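Local coordinates for uncharacterized protein (Bordetella bronchiseptica RB50, PDB 3BE3) that is of unknown function but belongs to the DUF1653 family, grouped with SH3-like proteins, and forms a two-chain assembly through its beta sheet, at residues Y16-R28 / E34-A46. Numbering follows the deposited sequence.
Sequences YKGDHYLALGLAR and EVVVVYTRLYARA. With SO4 (sulfate ion), chain D.
Tyr-21, Tyr-39 and Tyr-43 form an aromatic cluster in which the ring of Tyr-21 receives the edges of the other two, both in offset edge-to-face pairs with planes at 76° and 89°. Tyr-39 brings CD1 to 3.5 Å from Tyr-21 CD2, its CG lying between backbone N and carbonyl carbon, so that the side chain runs alongside that of Tyr-21 and turns its ring edge to it. The Tyr-43 pair is also tied through its hydroxyls, Tyr-21 OH to Tyr-43 OH being 2.8 Å. Asp-19 stacks its carboxylate on one face of Tyr-43, with CG 3.7 Å above the ring centre. These rings lie at one end of an antiparallel beta hairpin of strands 20-28 and 35-41, flanked by strands 11-15 and 50-54. Leu-22 and Thr-40 form a hydrogen-bonded antiparallel pair there, Leu-22 N to Thr-40 O 2.8 Å and Thr-40 N to Leu-22 O 2.9 Å. The register slips by one residue at a beta bulge: Leu-24 N donates to Val-38 O, whereas Val-38 N turns to Gly-25 O (3.1 Å, 171° at the hydrogen). Beyond it, Ala-27 CB nestles 3.6 Å from Val-38 CG2, on the face where Val-38 also meets Val-38 of the second subunit.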
ATOM      1  N   TYR B  16       6.397  18.044  -4.073  1.00 20.48           N
ATOM      2  CA  TYR B  16       6.865  19.432  -4.113  1.00 22.53           C
ATOM      3  C   TYR B  16       8.385  19.616  -4.147  1.00 24.82           C
ATOM      4  O   TYR B  16       8.872  20.704  -4.474  1.00 25.14           O
ATOM      5  CB  TYR B  16       6.259  20.237  -2.952  1.00 24.04           C
ATOM      6  CG  TYR B  16       6.831  19.960  -1.578  1.00 26.10           C
ATOM      7  CD1 TYR B  16       7.920  20.672  -1.099  1.00 28.43           C
ATOM      8  CD2 TYR B  16       6.254  19.017  -0.740  1.00 26.78           C
ATOM      9  CE1 TYR B  16       8.422  20.452   0.192  1.00 28.25           C
ATOM     10  CE2 TYR B  16       6.749  18.789   0.550  1.00 27.48           C
ATOM     11  CZ  TYR B  16       7.830  19.513   1.015  1.00 30.23           C
ATOM     12  OH  TYR B  16       8.296  19.324   2.302  1.00 31.02           O
ATOM     13  N   LYS B  17       9.137  18.573  -3.813  1.00 24.71           N
ATOM     14  CA  LYS B  17      10.590  18.682  -3.837  1.00 25.53           C
ATOM     15  C   LYS B  17      11.211  18.318  -5.184  1.00 24.42           C
ATOM     16  O   LYS B  17      12.435  18.329  -5.328  1.00 22.94           O
ATOM     17  CB  LYS B  17      11.225  17.839  -2.726  1.00 28.65           C
ATOM     18  CG  LYS B  17      11.197  18.521  -1.364  1.00 32.24           C
ATOM     19  CD  LYS B  17      12.065  17.799  -0.329  1.00 37.80           C
ATOM     20  CE  LYS B  17      13.565  18.059  -0.531  1.00 41.18           C
ATOM     21  NZ  LYS B  17      14.134  17.469  -1.780  1.00 43.92           N
ATOM     22  N   GLY B  18      10.370  17.992  -6.168  1.00 21.69           N
ATOM     23  CA  GLY B  18      10.889  17.680  -7.489  1.00 19.86           C
ATOM     24  C   GLY B  18      10.791  16.258  -8.032  1.00 20.33           C
ATOM     25  O   GLY B  18      10.724  16.073  -9.246  1.00 19.95           O
ATOM     26  N   ASP B  19      10.793  15.256  -7.155  1.00 18.82           N
ATOM     27  CA  ASP B  19      10.716  13.869  -7.613  1.00 20.06           C
ATOM     28  C   ASP B  19       9.305  13.407  -7.953  1.00 18.17           C
ATOM     29  O   ASP B  19       8.324  13.929  -7.419  1.00 16.72           O
ATOM     30  CB  ASP B  19      11.323  12.923  -6.565  1.00 20.57           C
ATOM     31  CG  ASP B  19      12.816  13.144  -6.366  1.00 24.68           C
ATOM     32  OD1 ASP B  19      13.550  13.242  -7.375  1.00 26.11           O
ATOM     33  OD2 ASP B  19      13.257  13.207  -5.199  1.00 27.65           O
ATOM     34  N   HIS B  20       9.215  12.414  -8.838  1.00 16.74           N
ATOM     35  CA  HIS B  20       7.932  11.858  -9.276  1.00 16.30           C
ATOM     36  C   HIS B  20       7.633  10.497  -8.655  1.00 15.22           C
ATOM     37  O   HIS B  20       8.545   9.720  -8.352  1.00 13.52           O
ATOM     38  CB  HIS B  20       7.899  11.756 -10.807  1.00 15.63           C
ATOM     39  CG  HIS B  20       7.932  13.086 -11.492  1.00 18.07           C
ATOM     40  ND1 HIS B  20       6.788  13.752 -11.881  1.00 19.10           N
ATOM     41  CD2 HIS B  20       8.966  13.914 -11.779  1.00 14.60           C
ATOM     42  CE1 HIS B  20       7.115  14.933 -12.377  1.00 17.44           C
ATOM     43  NE2 HIS B  20       8.431  15.055 -12.324  1.00 19.70           N
ATOM     44  N   TYR B  21       6.345  10.221  -8.468  1.00 14.76           N
ATOM     45  CA  TYR B  21       5.900   8.966  -7.874  1.00 14.30           C
ATOM     46  C   TYR B  21       4.668   8.439  -8.606  1.00 13.70           C
ATOM     47  O   TYR B  21       3.931   9.209  -9.236  1.00 13.92           O
ATOM     48  CB  TYR B  21       5.542   9.171  -6.387  1.00 13.68           C
ATOM     49  CG  TYR B  21       6.684   9.620  -5.499  1.00 16.27           C
ATOM     50  CD1 TYR B  21       7.035  10.961  -5.388  1.00 15.79           C
ATOM     51  CD2 TYR B  21       7.421   8.700  -4.760  1.00 16.09           C
ATOM     52  CE1 TYR B  21       8.095  11.373  -4.564  1.00 16.85           C
ATOM     53  CE2 TYR B  21       8.482   9.104  -3.934  1.00 16.71           C
ATOM     54  CZ  TYR B  21       8.813  10.437  -3.838  1.00 18.20           C
ATOM     55  OH  TYR B  21       9.844  10.825  -3.008  1.00 20.06           O
ATOM     56  N   LEU B  22       4.456   7.128  -8.528  1.00 12.72           N
ATOM     57  CA  LEU B  22       3.297   6.500  -9.154  1.00 12.05           C
ATOM     58  C   LEU B  22       2.346   6.048  -8.060  1.00 13.10           C
ATOM     59  O   LEU B  22       2.649   5.109  -7.325  1.00 11.38           O
ATOM     60  CB  LEU B  22       3.709   5.282  -9.994  1.00 10.37           C
ATOM     61  CG  LEU B  22       2.561   4.402 -10.539  1.00 11.92           C
ATOM     62  CD1 LEU B  22       1.671   5.187 -11.480  1.00  9.91           C
ATOM     63  CD2 LEU B  22       3.147   3.178 -11.246  1.00  9.60           C
ATOM     64  N   ALA B  23       1.205   6.722  -7.942  1.00 11.84           N
ATOM     65  CA  ALA B  23       0.210   6.339  -6.952  1.00 11.92           C
ATOM     66  C   ALA B  23      -0.628   5.249  -7.618  1.00 12.67           C
ATOM     67  O   ALA B  23      -1.247   5.483  -8.657  1.00 11.85           O
ATOM     68  CB  ALA B  23      -0.668   7.545  -6.570  1.00 10.46           C
ATOM     69  N   LEU B  24      -0.626   4.056  -7.025  1.00 12.39           N
ATOM     70  CA  LEU B  24      -1.366   2.915  -7.561  1.00 12.35           C
ATOM     71  C   LEU B  24      -2.838   2.918  -7.163  1.00 13.01           C
ATOM     72  O   LEU B  24      -3.681   2.340  -7.851  1.00 11.87           O
ATOM     73  CB  LEU B  24      -0.722   1.606  -7.087  1.00 12.46           C
ATOM     74  CG  LEU B  24       0.667   1.263  -7.635  1.00 14.48           C
ATOM     75  CD1 LEU B  24       1.203   0.041  -6.903  1.00 15.22           C
ATOM     76  CD2 LEU B  24       0.596   1.029  -9.142  1.00 13.49           C
ATOM     77  N   GLY B  25      -3.142   3.553  -6.039  1.00 12.80           N
ATOM     78  CA  GLY B  25      -4.521   3.619  -5.585  1.00 13.83           C
ATOM     79  C   GLY B  25      -4.625   3.845  -4.089  1.00 14.19           C
ATOM     80  O   GLY B  25      -3.616   4.042  -3.405  1.00 15.64           O
ATOM     81  N   LEU B  26      -5.849   3.824  -3.572  1.00 13.59           N
ATOM     82  CA  LEU B  26      -6.086   4.014  -2.148  1.00 13.49           C
ATOM     83  C   LEU B  26      -6.138   2.647  -1.471  1.00 13.68           C
ATOM     84  O   LEU B  26      -6.480   1.641  -2.094  1.00 13.78           O
ATOM     85  CB  LEU B  26      -7.414   4.739  -1.909  1.00 14.08           C
ATOM     86  CG  LEU B  26      -7.553   6.173  -2.418  1.00 15.46           C
ATOM     87  CD1 LEU B  26      -8.963   6.669  -2.145  1.00 15.23           C
ATOM     88  CD2 LEU B  26      -6.515   7.065  -1.721  1.00 17.51           C
ATOM     89  N   ALA B  27      -5.793   2.620  -0.192  1.00 12.00           N
ATOM     90  CA  ALA B  27      -5.820   1.388   0.573  1.00 13.99           C
ATOM     91  C   ALA B  27      -6.185   1.674   2.022  1.00 13.24           C
ATOM     92  O   ALA B  27      -6.023   2.787   2.514  1.00 13.83           O
ATOM     93  CB  ALA B  27      -4.465   0.694   0.501  1.00 13.44           C
ATOM     94  N   ARG B  28      -6.696   0.652   2.694  1.00 13.43           N
ATOM     95  CA  ARG B  28      -7.079   0.754   4.095  1.00 14.48           C
ATOM     96  C   ARG B  28      -6.008   0.053   4.932  1.00 13.15           C
ATOM     97  O   ARG B  28      -5.763  -1.137   4.757  1.00 13.33           O
ATOM     98  CB  ARG B  28      -8.437   0.069   4.315  1.00 17.27           C
ATOM     99  CG  ARG B  28      -8.976   0.114   5.741  1.00 21.96           C
ATOM    100  CD  ARG B  28      -9.668   1.434   6.046  1.00 25.73           C
ATOM    101  NE  ARG B  28     -10.827   1.647   5.181  1.00 27.66           N
ATOM    102  CZ  ARG B  28     -11.659   2.678   5.284  1.00 29.46           C
ATOM    103  NH1 ARG B  28     -11.467   3.599   6.219  1.00 27.99           N
ATOM    104  NH2 ARG B  28     -12.682   2.791   4.443  1.00 30.47           N
ATOM    105  N   GLU B  34      -7.104   3.407   8.739  1.00 16.93           N
ATOM    106  CA  GLU B  34      -6.914   4.718   8.142  1.00 18.25           C
ATOM    107  C   GLU B  34      -6.741   4.535   6.637  1.00 16.49           C
ATOM    108  O   GLU B  34      -6.301   3.488   6.168  1.00 14.82           O
ATOM    109  CB  GLU B  34      -5.708   5.442   8.762  1.00 21.41           C
ATOM    110  CG  GLU B  34      -5.957   5.870  10.213  1.00 28.88           C
ATOM    111  CD  GLU B  34      -5.193   7.130  10.611  1.00 33.23           C
ATOM    112  OE1 GLU B  34      -3.945   7.117  10.571  1.00 36.99           O
ATOM    113  OE2 GLU B  34      -5.844   8.137  10.966  1.00 35.79           O
ATOM    114  N   VAL B  35      -7.127   5.560   5.894  1.00 14.65           N
ATOM    115  CA  VAL B  35      -7.053   5.566   4.443  1.00 14.71           C
ATOM    116  C   VAL B  35      -5.670   6.056   4.011  1.00 13.97           C
ATOM    117  O   VAL B  35      -5.245   7.146   4.400  1.00 14.08           O
ATOM    118  CB  VAL B  35      -8.163   6.479   3.894  1.00 15.25           C
ATOM    119  CG1 VAL B  35      -8.053   6.599   2.390  1.00 16.32           C
ATOM    120  CG2 VAL B  35      -9.523   5.885   4.241  1.00 14.67           C
ATOM    121  N   VAL B  36      -4.961   5.248   3.226  1.00 12.17           N
ATOM    122  CA  VAL B  36      -3.612   5.610   2.790  1.00 11.59           C
ATOM    123  C   VAL B  36      -3.410   5.536   1.271  1.00 10.96           C
ATOM    124  O   VAL B  36      -4.149   4.846   0.567  1.00  9.79           O
ATOM    125  CB  VAL B  36      -2.559   4.677   3.446  1.00 12.87           C
ATOM    126  CG1 VAL B  36      -2.680   4.716   4.958  1.00 12.28           C
ATOM    127  CG2 VAL B  36      -2.756   3.244   2.941  1.00 12.06           C
ATOM    128  N   VAL B  37      -2.398   6.247   0.775  1.00  9.75           N
ATOM    129  CA  VAL B  37      -2.061   6.222  -0.649  1.00 10.35           C
ATOM    130  C   VAL B  37      -0.898   5.240  -0.803  1.00 10.95           C
ATOM    131  O   VAL B  37       0.064   5.282  -0.032  1.00 11.54           O
ATOM    132  CB  VAL B  37      -1.595   7.621  -1.175  1.00 10.02           C
ATOM    133  CG1 VAL B  37      -1.122   7.521  -2.636  1.00  7.75           C
ATOM    134  CG2 VAL B  37      -2.728   8.635  -1.048  1.00 10.08           C
ATOM    135  N   VAL B  38      -1.009   4.343  -1.781  1.00 12.45           N
ATOM    136  CA  VAL B  38       0.032   3.359  -2.079  1.00 11.45           C
ATOM    137  C   VAL B  38       0.751   3.920  -3.300  1.00 11.01           C
ATOM    138  O   VAL B  38       0.122   4.147  -4.334  1.00 10.54           O
ATOM    139  CB  VAL B  38      -0.578   1.979  -2.435  1.00 12.47           C
ATOM    140  CG1 VAL B  38       0.528   0.997  -2.824  1.00 11.07           C
ATOM    141  CG2 VAL B  38      -1.357   1.445  -1.242  1.00 11.29           C
ATOM    142  N   TYR B  39       2.055   4.155  -3.184  1.00 10.64           N
ATOM    143  CA  TYR B  39       2.812   4.730  -4.295  1.00 12.39           C
ATOM    144  C   TYR B  39       4.249   4.214  -4.427  1.00 13.34           C
ATOM    145  O   TYR B  39       4.848   3.744  -3.458  1.00 12.50           O
ATOM    146  CB  TYR B  39       2.812   6.260  -4.164  1.00 13.45           C
ATOM    147  CG  TYR B  39       3.479   6.827  -2.916  1.00 15.36           C
ATOM    148  CD1 TYR B  39       4.712   7.474  -2.989  1.00 14.40           C
ATOM    149  CD2 TYR B  39       2.862   6.758  -1.670  1.00 15.40           C
ATOM    150  CE1 TYR B  39       5.310   8.040  -1.854  1.00 16.05           C
ATOM    151  CE2 TYR B  39       3.456   7.323  -0.532  1.00 15.78           C
ATOM    152  CZ  TYR B  39       4.676   7.963  -0.627  1.00 15.93           C
ATOM    153  OH  TYR B  39       5.234   8.547   0.495  1.00 20.69           O
ATOM    154  N   THR B  40       4.803   4.325  -5.630  1.00 13.90           N
ATOM    155  CA  THR B  40       6.157   3.862  -5.901  1.00 14.51           C
ATOM    156  C   THR B  40       6.985   5.046  -6.367  1.00 16.25           C
ATOM    157  O   THR B  40       6.473   5.921  -7.060  1.00 14.70           O
ATOM    158  CB  THR B  40       6.152   2.804  -7.026  1.00 15.20           C
ATOM    159  OG1 THR B  40       5.187   1.790  -6.723  1.00 20.54           O
ATOM    160  CG2 THR B  40       7.536   2.167  -7.179  1.00 15.25           C
ATOM    161  N   ARG B  41       8.259   5.087  -5.993  1.00 16.94           N
ATOM    162  CA  ARG B  41       9.094   6.193  -6.448  1.00 16.67           C
ATOM    163  C   ARG B  41       9.554   5.907  -7.868  1.00 15.66           C
ATOM    164  O   ARG B  41       9.774   4.750  -8.247  1.00 13.05           O
ATOM    165  CB  ARG B  41      10.299   6.407  -5.526  1.00 19.58           C
ATOM    166  CG  ARG B  41      11.139   5.189  -5.277  1.00 19.99           C
ATOM    167  CD  ARG B  41      12.287   5.499  -4.317  1.00 23.26           C
ATOM    168  NE  ARG B  41      12.833   4.263  -3.770  1.00 19.88           N
ATOM    169  CZ  ARG B  41      13.535   3.379  -4.467  1.00 20.86           C
ATOM    170  NH1 ARG B  41      13.806   3.592  -5.749  1.00 21.47           N
ATOM    171  NH2 ARG B  41      13.920   2.252  -3.892  1.00 20.41           N
ATOM    172  N   LEU B  42       9.694   6.973  -8.649  1.00 13.95           N
ATOM    173  CA  LEU B  42      10.112   6.851 -10.034  1.00 13.26           C
ATOM    174  C   LEU B  42      11.466   7.522 -10.251  1.00 13.89           C
ATOM    175  O   LEU B  42      11.641   8.338 -11.160  1.00 13.28           O
ATOM    176  CB  LEU B  42       9.038   7.457 -10.945  1.00 12.74           C
ATOM    177  CG  LEU B  42       7.634   6.870 -10.711  1.00 12.35           C
ATOM    178  CD1 LEU B  42       6.615   7.619 -11.560  1.00 11.50           C
ATOM    179  CD2 LEU B  42       7.619   5.372 -11.033  1.00 10.52           C
ATOM    180  N   TYR B  43      12.421   7.163  -9.398  1.00 14.71           N
ATOM    181  CA  TYR B  43      13.791   7.666  -9.470  1.00 15.46           C
ATOM    182  C   TYR B  43      14.672   6.710  -8.668  1.00 15.50           C
ATOM    183  O   TYR B  43      14.178   5.980  -7.795  1.00 16.18           O
ATOM    184  CB  TYR B  43      13.887   9.091  -8.903  1.00 15.00           C
ATOM    185  CG  TYR B  43      13.495   9.232  -7.449  1.00 19.46           C
ATOM    186  CD1 TYR B  43      14.442   9.163  -6.433  1.00 18.94           C
ATOM    187  CD2 TYR B  43      12.170   9.418  -7.086  1.00 18.95           C
ATOM    188  CE1 TYR B  43      14.071   9.281  -5.085  1.00 21.69           C
ATOM    189  CE2 TYR B  43      11.792   9.536  -5.750  1.00 20.99           C
ATOM    190  CZ  TYR B  43      12.744   9.465  -4.750  1.00 21.22           C
ATOM    191  OH  TYR B  43      12.365   9.579  -3.431  1.00 23.95           O
ATOM    192  N   ALA B  44      15.971   6.724  -8.961  1.00 15.72           N
ATOM    193  CA  ALA B  44      16.931   5.850  -8.299  1.00 16.04           C
ATOM    194  C   ALA B  44      17.231   6.251  -6.860  1.00 16.14           C
ATOM    195  O   ALA B  44      17.550   7.403  -6.572  1.00 13.56           O
ATOM    196  CB  ALA B  44      18.230   5.800  -9.107  1.00 17.48           C
ATOM    197  N   ARG B  45      17.128   5.279  -5.961  1.00 15.38           N
ATOM    198  CA  ARG B  45      17.402   5.495  -4.548  1.00 17.78           C
ATOM    199  C   ARG B  45      17.487   4.127  -3.883  1.00 18.31           C
ATOM    200  O   ARG B  45      16.973   3.137  -4.409  1.00 18.58           O
ATOM    201  CB  ARG B  45      16.282   6.306  -3.889  1.00 20.63           C
ATOM    202  CG  ARG B  45      16.621   6.785  -2.483  1.00 23.77           C
ATOM    203  CD  ARG B  45      15.459   7.510  -1.823  1.00 26.94           C
ATOM    204  NE  ARG B  45      15.800   7.928  -0.465  1.00 31.62           N
ATOM    205  CZ  ARG B  45      14.928   8.416   0.415  1.00 33.05           C
ATOM    206  NH1 ARG B  45      13.646   8.551   0.084  1.00 35.48           N
ATOM    207  NH2 ARG B  45      15.332   8.772   1.627  1.00 33.42           N
ATOM    208  N   ALA B  46      18.150   4.064  -2.736  1.00 15.61           N
ATOM    209  CA  ALA B  46      18.271   2.801  -2.023  1.00 16.41           C
ATOM    210  C   ALA B  46      16.963   2.555  -1.279  1.00 16.74           C
ATOM    211  O   ALA B  46      16.192   3.489  -1.057  1.00 15.02           O
ATOM    212  CB  ALA B  46      19.430   2.867  -1.030  1.00 15.16           C
TER
HETATM  213  S   SO4 D 200       7.485  15.666   3.007  1.00 30.66           S
HETATM  214  O1  SO4 D 200       6.348  15.441   2.091  1.00 29.76           O
HETATM  215  O2  SO4 D 200       7.350  17.003   3.615  1.00 31.90           O
HETATM  216  O3  SO4 D 200       7.474  14.648   4.068  1.00 29.89           O
HETATM  217  O4  SO4 D 200       8.748  15.586   2.256  1.00 28.77           O
HETATM  218  O   HOH W   1      11.213  11.320 -10.535  1.00 23.04           O